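Local coordinates for protein aldose-aldose oxidoreductase (Caulobacter crescentus, PDB 5A04) that catalyses redox reactions of aldose sugars, probably oxidising one and reducing another by passing hydride through its bound NADP cofactor, at residues A[19-24]-A[48-52]; A[191-195]-A[316-320]; A[200-206]-A[227-233]. All coordinates share one frame; numbering follows the deposited sequence.

Contact 1: A[19-24]-A[48-52]; sequences TRIIMP and YGEQY
The first two helices of the Rossmann fold, 16-22 and 42-52, meet where Thr19 and Met23 face Tyr48 and Tyr52. The methyl CG2 of Thr19 sits over one face of the Tyr48 ring, 3.7 Å from its centroid, in a CH-pi contact offset toward the rim. In Thr19 a chi1 of 59° places OG1 between the backbone N and the carbonyl carbon, where it bonds to the carbonyl of Gly15 in the glycine-rich turn beside NADPH, and leaves CG2 to meet the ring. Thr19 OG1 also accepts Arg20 NH1 at 2.9 Å, in the guanidinium plane. Both helices pack on the second strand of the fold, 32-38, where Met23 and Tyr48 share Leu37 while Tyr52 rests on Leu34. Flexible and apolar, Met23 reaches both tyrosines: a bend at chi3 (64°) carries its methyl CE to 3.6 Å from Tyr52 CE2 and 4.0 Å from Tyr48 CB. Its sulfur makes an oblique Met-aromatic contact with the Tyr52 ring. At the far end of that ring the hydroxyl reaches Pro24, with OH 3.6 Å from CG, and a water lying in the ring plane joins Tyr52 OH (2.6 Å) to the carbonyl oxygen of Thr19 (2.7 Å).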
loop_
_atom_site.group_PDB
_atom_site.type_symbol
_atom_site.label_atom_id
_atom_site.label_comp_id
_atom_site.label_asym_id
_atom_site.label_seq_id
_atom_site.Cartn_x
_atom_site.Cartn_y
_atom_site.Cartn_z
ATOM N N THR A 19 -14.000 -24.213 16.626
ATOM C CA THR A 19 -14.777 -25.379 16.182
ATOM C C THR A 19 -14.732 -25.624 14.676
ATOM O O THR A 19 -14.707 -26.776 14.235
ATOM C CB THR A 19 -16.266 -25.269 16.619
ATOM O OG1 THR A 19 -16.857 -24.083 16.081
ATOM C CG2 THR A 19 -16.373 -25.232 18.138
ATOM N N ARG A 20 -14.731 -24.558 13.885
ATOM C CA ARG A 20 -14.727 -24.688 12.429
ATOM C C ARG A 20 -13.332 -24.859 11.856
ATOM O O ARG A 20 -13.151 -25.560 10.861
ATOM C CB ARG A 20 -15.389 -23.478 11.768
ATOM C CG ARG A 20 -16.900 -23.581 11.616
ATOM C CD ARG A 20 -17.629 -23.639 12.950
ATOM N NE ARG A 20 -19.069 -23.445 12.769
ATOM C CZ ARG A 20 -19.963 -23.495 13.752
ATOM N NH1 ARG A 20 -19.567 -23.737 14.995
ATOM N NH2 ARG A 20 -21.252 -23.305 13.493
ATOM N N ILE A 21 -12.339 -24.221 12.476
ATOM C CA ILE A 21 -11.016 -24.183 11.874
ATOM C C ILE A 21 -9.996 -25.058 12.614
ATOM O O ILE A 21 -9.370 -25.930 12.017
ATOM C CB ILE A 21 -10.495 -22.739 11.790
ATOM C CG1 ILE A 21 -11.553 -21.827 11.162
ATOM C CG2 ILE A 21 -9.201 -22.702 10.997
ATOM C CD1 ILE A 21 -11.937 -22.229 9.716
ATOM N N ILE A 22 -9.813 -24.836 13.912
ATOM C CA ILE A 22 -8.761 -25.553 14.632
ATOM C C ILE A 22 -9.092 -27.033 14.921
ATOM O O ILE A 22 -8.302 -27.930 14.606
ATOM C CB ILE A 22 -8.429 -24.848 15.969
ATOM C CG1 ILE A 22 -7.814 -23.460 15.708
ATOM C CG2 ILE A 22 -7.468 -25.700 16.809
ATOM C CD1 ILE A 22 -6.542 -23.464 14.844
ATOM N N MET A 23 -10.239 -27.305 15.528
ATOM C CA MET A 23 -10.466 -28.661 16.027
ATOM C C MET A 23 -10.442 -29.747 14.924
ATOM O O MET A 23 -9.910 -30.832 15.165
ATOM C CB MET A 23 -11.768 -28.711 16.835
ATOM C CG MET A 23 -11.546 -28.185 18.278
ATOM S SD MET A 23 -13.064 -27.729 19.121
ATOM C CE MET A 23 -13.904 -29.301 19.237
ATOM N N PRO A 24 -10.974 -29.460 13.721
ATOM C CA PRO A 24 -10.848 -30.502 12.687
ATOM C C PRO A 24 -9.410 -30.788 12.272
ATOM O O PRO A 24 -9.139 -31.858 11.732
ATOM C CB PRO A 24 -11.625 -29.913 11.506
ATOM C CG PRO A 24 -12.630 -29.021 12.135
ATOM C CD PRO A 24 -11.882 -28.383 13.288
ATOM N N TYR A 48 -19.767 -31.145 21.027
ATOM C CA TYR A 48 -18.422 -31.409 20.536
ATOM C C TYR A 48 -17.747 -32.532 21.295
ATOM O O TYR A 48 -16.865 -33.206 20.761
ATOM C CB TYR A 48 -17.582 -30.129 20.594
ATOM C CG TYR A 48 -18.104 -29.098 19.639
ATOM C CD1 TYR A 48 -17.901 -29.237 18.271
ATOM C CD2 TYR A 48 -18.845 -28.014 20.090
ATOM C CE1 TYR A 48 -18.397 -28.312 17.384
ATOM C CE2 TYR A 48 -19.349 -27.077 19.205
ATOM C CZ TYR A 48 -19.120 -27.239 17.854
ATOM O OH TYR A 48 -19.615 -26.321 16.967
ATOM N N GLY A 49 -18.147 -32.728 22.548
ATOM C CA GLY A 49 -17.637 -33.840 23.330
ATOM C C GLY A 49 -18.036 -35.148 22.672
ATOM O O GLY A 49 -17.239 -36.082 22.565
ATOM N N GLU A 50 -19.281 -35.207 22.224
ATOM C CA GLU A 50 -19.776 -36.407 21.556
ATOM C C GLU A 50 -19.134 -36.590 20.184
ATOM O O GLU A 50 -18.702 -37.688 19.842
ATOM C CB GLU A 50 -21.297 -36.353 21.443
ATOM C CG GLU A 50 -21.987 -36.695 22.754
ATOM C CD GLU A 50 -23.491 -36.489 22.709
ATOM O OE1 GLU A 50 -24.033 -36.245 21.608
ATOM O OE2 GLU A 50 -24.128 -36.562 23.783
ATOM N N GLN A 51 -19.056 -35.521 19.401
ATOM C CA GLN A 51 -18.430 -35.608 18.084
ATOM C C GLN A 51 -16.973 -36.074 18.151
ATOM O O GLN A 51 -16.544 -36.918 17.352
ATOM C CB GLN A 51 -18.509 -34.260 17.350
ATOM C CG GLN A 51 -17.826 -34.288 15.972
ATOM C CD GLN A 51 -17.969 -32.995 15.196
ATOM O OE1 GLN A 51 -18.537 -32.019 15.683
ATOM N NE2 GLN A 51 -17.466 -32.987 13.963
ATOM N N TYR A 52 -16.206 -35.545 19.104
ATOM C CA TYR A 52 -14.773 -35.804 19.131
ATOM C C TYR A 52 -14.345 -36.882 20.123
ATOM O O TYR A 52 -13.156 -37.160 20.264
ATOM C CB TYR A 52 -14.012 -34.499 19.423
ATOM C CG TYR A 52 -13.961 -33.581 18.229
ATOM C CD1 TYR A 52 -12.936 -33.691 17.292
ATOM C CD2 TYR A 52 -14.955 -32.629 18.009
ATOM C CE1 TYR A 52 -12.882 -32.863 16.183
ATOM C CE2 TYR A 52 -14.910 -31.796 16.894
ATOM C CZ TYR A 52 -13.869 -31.929 15.981
ATOM O OH TYR A 52 -13.811 -31.111 14.874
HETATM O O HOH W 1 -15.575 -29.212 14.948
#

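Contact 2: A[191-195]-A[316-320]; sequences LNAAR and DGLKD
Asp316 OD1 is gripped by both terminal nitrogens of Arg195: NH2 donates at 2.7 Å, in the guanidinium plane and nearly along the C-O axis, while NH1 adds a weak bond at 3.1 Å. The same NH1 reaches Asp320 OD1 at 2.8 Å in a second weak bond (128°), consistent with its being shared between two acids, and the Asp320 carboxylate stands almost perpendicular to the guanidinium. Arginine suits the place because its several N-H groups can serve two acids one helical turn apart; a bend at chi3 (56°) turns the planar group toward them, and NE is left to pair with Glu201. Lys319 lays its CB over one guanidinium face. The other oxygen of Asp320, OD2, takes Asn192 ND2 at 2.8 Å on its syn side, tilted out of the carboxylate plane, with the amide and carboxylate planes strongly crossed. Asn192 OD1 and Asp316 OD2 are joined by a water that donates to both, so a single amide supports each acid. Beside these polar groups Leu191 CD2 lies 3.5 Å from Asp320 O and packs on Val323 and Ile324. Asp316 belongs to the first turn of helix 314-333, whose dipole would probably help to stabilise its charge in this buried setting. Two helices crossing at 112° are thus joined by a salt-bridge network inside the C-terminal alpha/beta domain, where helices 182-198 and 314-333 both pack against the large mixed sheet.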
loop_
_atom_site.group_PDB
_atom_site.type_symbol
_atom_site.label_atom_id
_atom_site.label_comp_id
_atom_site.label_asym_id
_atom_site.label_seq_id
_atom_site.Cartn_x
_atom_site.Cartn_y
_atom_site.Cartn_z
ATOM N N LEU A 191 0.982 -5.742 10.377
ATOM C CA LEU A 191 2.095 -5.444 11.266
ATOM C C LEU A 191 3.017 -6.646 11.440
ATOM O O LEU A 191 4.243 -6.531 11.317
ATOM C CB LEU A 191 1.545 -4.994 12.624
ATOM C CG LEU A 191 2.525 -4.966 13.788
ATOM C CD1 LEU A 191 3.654 -3.978 13.484
ATOM C CD2 LEU A 191 1.759 -4.582 15.056
ATOM N N ASN A 192 2.424 -7.801 11.719
ATOM C CA ASN A 192 3.200 -9.004 11.989
ATOM C C ASN A 192 4.001 -9.373 10.735
ATOM O O ASN A 192 5.177 -9.727 10.827
ATOM C CB ASN A 192 2.276 -10.150 12.445
ATOM C CG ASN A 192 3.030 -11.294 13.113
ATOM O OD1 ASN A 192 3.249 -12.344 12.509
ATOM N ND2 ASN A 192 3.408 -11.107 14.368
ATOM N N ALA A 193 3.380 -9.254 9.563
ATOM C CA ALA A 193 4.093 -9.533 8.306
ATOM C C ALA A 193 5.229 -8.543 8.043
ATOM O O ALA A 193 6.312 -8.935 7.606
ATOM C CB ALA A 193 3.129 -9.538 7.114
ATOM N N ALA A 194 4.996 -7.260 8.291
ATOM C CA ALA A 194 6.069 -6.287 8.072
ATOM C C ALA A 194 7.281 -6.665 8.920
ATOM O O ALA A 194 8.423 -6.587 8.461
ATOM C CB ALA A 194 5.600 -4.875 8.400
ATOM N N ARG A 195 7.013 -7.118 10.143
ATOM C CA ARG A 195 8.071 -7.548 11.048
ATOM C C ARG A 195 8.758 -8.833 10.580
ATOM O O ARG A 195 9.989 -8.890 10.586
ATOM C CB ARG A 195 7.516 -7.727 12.471
ATOM C CG ARG A 195 7.183 -6.374 13.166
ATOM C CD ARG A 195 6.524 -6.553 14.557
ATOM N NE ARG A 195 7.404 -7.369 15.381
ATOM C CZ ARG A 195 7.157 -8.625 15.734
ATOM N NH1 ARG A 195 5.995 -9.193 15.430
ATOM N NH2 ARG A 195 8.075 -9.307 16.419
ATOM N N ASP A 316 6.892 -12.374 20.842
ATOM C CA ASP A 316 6.443 -11.915 19.523
ATOM C C ASP A 316 5.110 -11.178 19.660
ATOM O O ASP A 316 4.897 -10.125 19.043
ATOM C CB ASP A 316 6.312 -13.100 18.549
ATOM C CG ASP A 316 6.294 -12.668 17.081
ATOM O OD1 ASP A 316 7.112 -11.804 16.689
ATOM O OD2 ASP A 316 5.484 -13.223 16.310
ATOM N N GLY A 317 4.211 -11.729 20.477
ATOM C CA GLY A 317 2.913 -11.117 20.692
ATOM C C GLY A 317 3.081 -9.767 21.365
ATOM O O GLY A 317 2.392 -8.795 21.034
ATOM N N LEU A 318 4.014 -9.712 22.311
ATOM C CA LEU A 318 4.298 -8.475 23.040
ATOM C C LEU A 318 4.861 -7.403 22.107
ATOM O O LEU A 318 4.491 -6.230 22.190
ATOM C CB LEU A 318 5.282 -8.752 24.177
ATOM C CG LEU A 318 5.913 -7.556 24.896
ATOM C CD1 LEU A 318 4.870 -6.665 25.574
ATOM C CD2 LEU A 318 6.939 -8.062 25.914
ATOM N N LYS A 319 5.755 -7.808 21.217
ATOM C CA LYS A 319 6.350 -6.868 20.274
ATOM C C LYS A 319 5.278 -6.266 19.368
ATOM O O LYS A 319 5.309 -5.064 19.065
ATOM C CB LYS A 319 7.441 -7.552 19.451
ATOM C CG LYS A 319 8.762 -7.710 20.204
ATOM C CD LYS A 319 9.686 -8.671 19.488
ATOM C CE LYS A 319 11.003 -8.834 20.230
ATOM N NZ LYS A 319 11.799 -9.937 19.610
ATOM N N ASP A 320 4.300 -7.073 18.970
ATOM C CA ASP A 320 3.191 -6.520 18.195
ATOM C C ASP A 320 2.395 -5.506 19.016
ATOM O O ASP A 320 2.080 -4.420 18.516
ATOM C CB ASP A 320 2.251 -7.623 17.687
ATOM C CG ASP A 320 2.711 -8.222 16.360
ATOM O OD1 ASP A 320 3.627 -7.660 15.724
ATOM O OD2 ASP A 320 2.130 -9.247 15.949
HETATM O O HOH W 2 5.434 -13.599 13.607
#

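Contact 3: A[200-206]-A[227-233]; sequences EEPVAVN and FQLLFPS
With chi1 at -61° and chi2 at -176°, Glu200 extends past the Phe231 ring, its CB 3.5 Å from CD2, and delivers its carboxylate to Ser233. Both oxygens are used through their syn lone pairs: OE1 takes the backbone N of Ser233 at 3.0 Å and OE2 takes Ser233 OG at a very short 2.5 Å. Serine fits here because its hydroxyl, besides donating to the glutamate, accepts from Ala235 N. Pro202 sets its CB over one face of the Phe231 ring, while Val203 CG1 meets Pro232 CG at 3.7 Å. Farther along, the strands pair antiparallel, and Asn206 lies beside Gln228 with nearly coplanar amides. ND2 of Asn206 donates to OE1 of Gln228 at 3.0 Å in an almost straight bond (172°); Asn206 OD1 goes to Thr336, and Gln228 NE2 to Asn238 and to the carbonyl of Asn226 of the second subunit. On the face that also bears Ala204, the side chains of Asn206, Gln228 and Leu230 meet the second subunit, whereas Val205 CG2 and Leu229 CD2 (3.8 Å) pack together on the face turned to the helices. Leu230 O receives Val203 N at 2.8 Å and, weakly, Ala204 N at 3.5 Å. Two residues opposite one make this a classic beta bulge, where strand 204-210 begins and strand 224-230 ends in the mixed sheet of the C-terminal alpha/beta domain.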
loop_
_atom_site.group_PDB
_atom_site.type_symbol
_atom_site.label_atom_id
_atom_site.label_comp_id
_atom_site.label_asym_id
_atom_site.label_seq_id
_atom_site.Cartn_x
_atom_site.Cartn_y
_atom_site.Cartn_z
ATOM N N GLU A 200 12.918 -7.292 11.211
ATOM C CA GLU A 200 13.302 -6.153 12.046
ATOM C C GLU A 200 12.170 -5.657 12.928
ATOM O O GLU A 200 11.023 -6.058 12.756
ATOM C CB GLU A 200 13.778 -5.006 11.169
ATOM C CG GLU A 200 14.992 -5.316 10.304
ATOM C CD GLU A 200 15.435 -4.087 9.540
ATOM O OE1 GLU A 200 16.038 -3.184 10.165
ATOM O OE2 GLU A 200 15.160 -4.016 8.325
ATOM N N GLU A 201 12.498 -4.762 13.863
ATOM C CA GLU A 201 11.488 -4.083 14.673
ATOM C C GLU A 201 11.484 -2.599 14.339
ATOM O O GLU A 201 12.547 -2.002 14.185
ATOM C CB GLU A 201 11.762 -4.290 16.171
ATOM C CG GLU A 201 11.904 -5.750 16.559
ATOM C CD GLU A 201 10.609 -6.521 16.396
ATOM O OE1 GLU A 201 9.531 -5.895 16.510
ATOM O OE2 GLU A 201 10.667 -7.749 16.183
ATOM N N PRO A 202 10.291 -1.993 14.242
ATOM C CA PRO A 202 10.228 -0.606 13.759
ATOM C C PRO A 202 10.789 0.396 14.760
ATOM O O PRO A 202 10.758 0.148 15.970
ATOM C CB PRO A 202 8.732 -0.370 13.528
ATOM C CG PRO A 202 8.038 -1.408 14.348
ATOM C CD PRO A 202 8.959 -2.581 14.474
ATOM N N VAL A 203 11.315 1.503 14.250
ATOM C CA VAL A 203 11.822 2.556 15.131
ATOM C C VAL A 203 10.990 3.823 15.022
ATOM O O VAL A 203 11.186 4.766 15.789
ATOM C CB VAL A 203 13.295 2.892 14.837
ATOM C CG1 VAL A 203 14.193 1.745 15.293
ATOM C CG2 VAL A 203 13.495 3.214 13.363
ATOM N N ALA A 204 10.059 3.860 14.073
ATOM C CA ALA A 204 9.189 5.023 13.949
ATOM C C ALA A 204 7.882 4.614 13.304
ATOM O O ALA A 204 7.859 3.712 12.461
ATOM C CB ALA A 204 9.867 6.133 13.143
ATOM N N VAL A 205 6.807 5.279 13.712
ATOM C CA VAL A 205 5.456 4.913 13.318
ATOM C C VAL A 205 4.625 6.155 13.013
ATOM O O VAL A 205 4.598 7.088 13.822
ATOM C CB VAL A 205 4.751 4.127 14.447
ATOM C CG1 VAL A 205 3.315 3.798 14.052
ATOM C CG2 VAL A 205 5.538 2.868 14.800
ATOM N N ASN A 206 3.965 6.165 11.855
ATOM C CA ASN A 206 2.894 7.122 11.531
ATOM C C ASN A 206 1.582 6.382 11.428
ATOM O O ASN A 206 1.574 5.198 11.094
ATOM C CB ASN A 206 3.116 7.827 10.179
ATOM C CG ASN A 206 4.070 8.988 10.249
ATOM O OD1 ASN A 206 4.261 9.601 11.302
ATOM N ND2 ASN A 206 4.662 9.321 9.102
ATOM N N PHE A 227 -1.093 2.617 8.699
ATOM C CA PHE A 227 0.116 3.037 9.388
ATOM C C PHE A 227 1.358 2.831 8.550
ATOM O O PHE A 227 1.379 2.041 7.593
ATOM C CB PHE A 227 0.249 2.327 10.753
ATOM C CG PHE A 227 0.091 0.823 10.705
ATOM C CD1 PHE A 227 -1.175 0.233 10.685
ATOM C CD2 PHE A 227 1.214 -0.000 10.740
ATOM C CE1 PHE A 227 -1.311 -1.176 10.659
ATOM C CE2 PHE A 227 1.080 -1.396 10.729
ATOM C CZ PHE A 227 -0.180 -1.978 10.685
ATOM N N GLN A 228 2.380 3.618 8.880
ATOM C CA GLN A 228 3.678 3.531 8.231
ATOM C C GLN A 228 4.693 3.115 9.272
ATOM O O GLN A 228 4.625 3.587 10.405
ATOM C CB GLN A 228 4.099 4.878 7.647
ATOM C CG GLN A 228 3.096 5.483 6.693
ATOM C CD GLN A 228 3.652 6.716 6.033
ATOM O OE1 GLN A 228 3.846 7.749 6.688
ATOM N NE2 GLN A 228 3.934 6.621 4.725
ATOM N N LEU A 229 5.627 2.253 8.882
ATOM C CA LEU A 229 6.723 1.842 9.754
ATOM C C LEU A 229 8.058 2.136 9.099
ATOM O O LEU A 229 8.233 1.915 7.897
ATOM C CB LEU A 229 6.640 0.341 10.072
ATOM C CG LEU A 229 5.315 -0.194 10.623
ATOM C CD1 LEU A 229 5.343 -1.717 10.702
ATOM C CD2 LEU A 229 5.017 0.400 11.988
ATOM N N LEU A 230 9.008 2.614 9.898
ATOM C CA LEU A 230 10.398 2.715 9.454
ATOM C C LEU A 230 11.243 1.773 10.300
ATOM O O LEU A 230 11.033 1.686 11.510
ATOM C CB LEU A 230 10.903 4.155 9.585
ATOM C CG LEU A 230 12.361 4.432 9.216
ATOM C CD1 LEU A 230 12.624 4.233 7.721
ATOM C CD2 LEU A 230 12.727 5.864 9.640
ATOM N N PHE A 231 12.181 1.070 9.666
ATOM C CA PHE A 231 13.033 0.101 10.357
ATOM C C PHE A 231 14.500 0.573 10.368
ATOM O O PHE A 231 14.880 1.403 9.542
ATOM C CB PHE A 231 12.920 -1.269 9.679
ATOM C CG PHE A 231 11.537 -1.878 9.753
ATOM C CD1 PHE A 231 10.591 -1.609 8.781
ATOM C CD2 PHE A 231 11.197 -2.719 10.797
ATOM C CE1 PHE A 231 9.313 -2.183 8.852
ATOM C CE2 PHE A 231 9.930 -3.295 10.884
ATOM C CZ PHE A 231 8.987 -3.023 9.904
ATOM N N PRO A 232 15.329 0.034 11.284
ATOM C CA PRO A 232 16.722 0.514 11.381
ATOM C C PRO A 232 17.521 0.409 10.083
ATOM O O PRO A 232 18.364 1.266 9.815
ATOM C CB PRO A 232 17.326 -0.397 12.459
ATOM C CG PRO A 232 16.157 -0.719 13.339
ATOM C CD PRO A 232 15.008 -0.911 12.370
ATOM N N SER A 233 17.254 -0.615 9.279
ATOM C CA SER A 233 17.983 -0.811 8.033
ATOM C C SER A 233 17.633 0.230 6.980
ATOM O O SER A 233 18.304 0.336 5.945
ATOM C CB SER A 233 17.687 -2.195 7.459
ATOM O OG SER A 233 16.354 -2.217 6.977
#

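Overall arrangement
Contact 1 belongs to the nucleotide-binding domain, while contacts 2 and 3 share the C-terminal alpha/beta domain; the centre of contact 1 lies about 29 Å and 40 Å from the centres of contacts 2 and 3. Contact 2 is the buried one and relies on charge; contact 1 is partly buried and mostly aromatic and apolar, with a water bridge; contact 3 is held chiefly by backbone bonds and reaches from solvent to the dimer interface. Contacts 2 and 3 touch: Arg195 NE pairs with Glu201 OE1 at 2.8 Å, so the salt-bridge network continues into the segment leading to strand 204-210, which follows helix 182-198. Contact 3 is nested within the chain loop closed by contact 2.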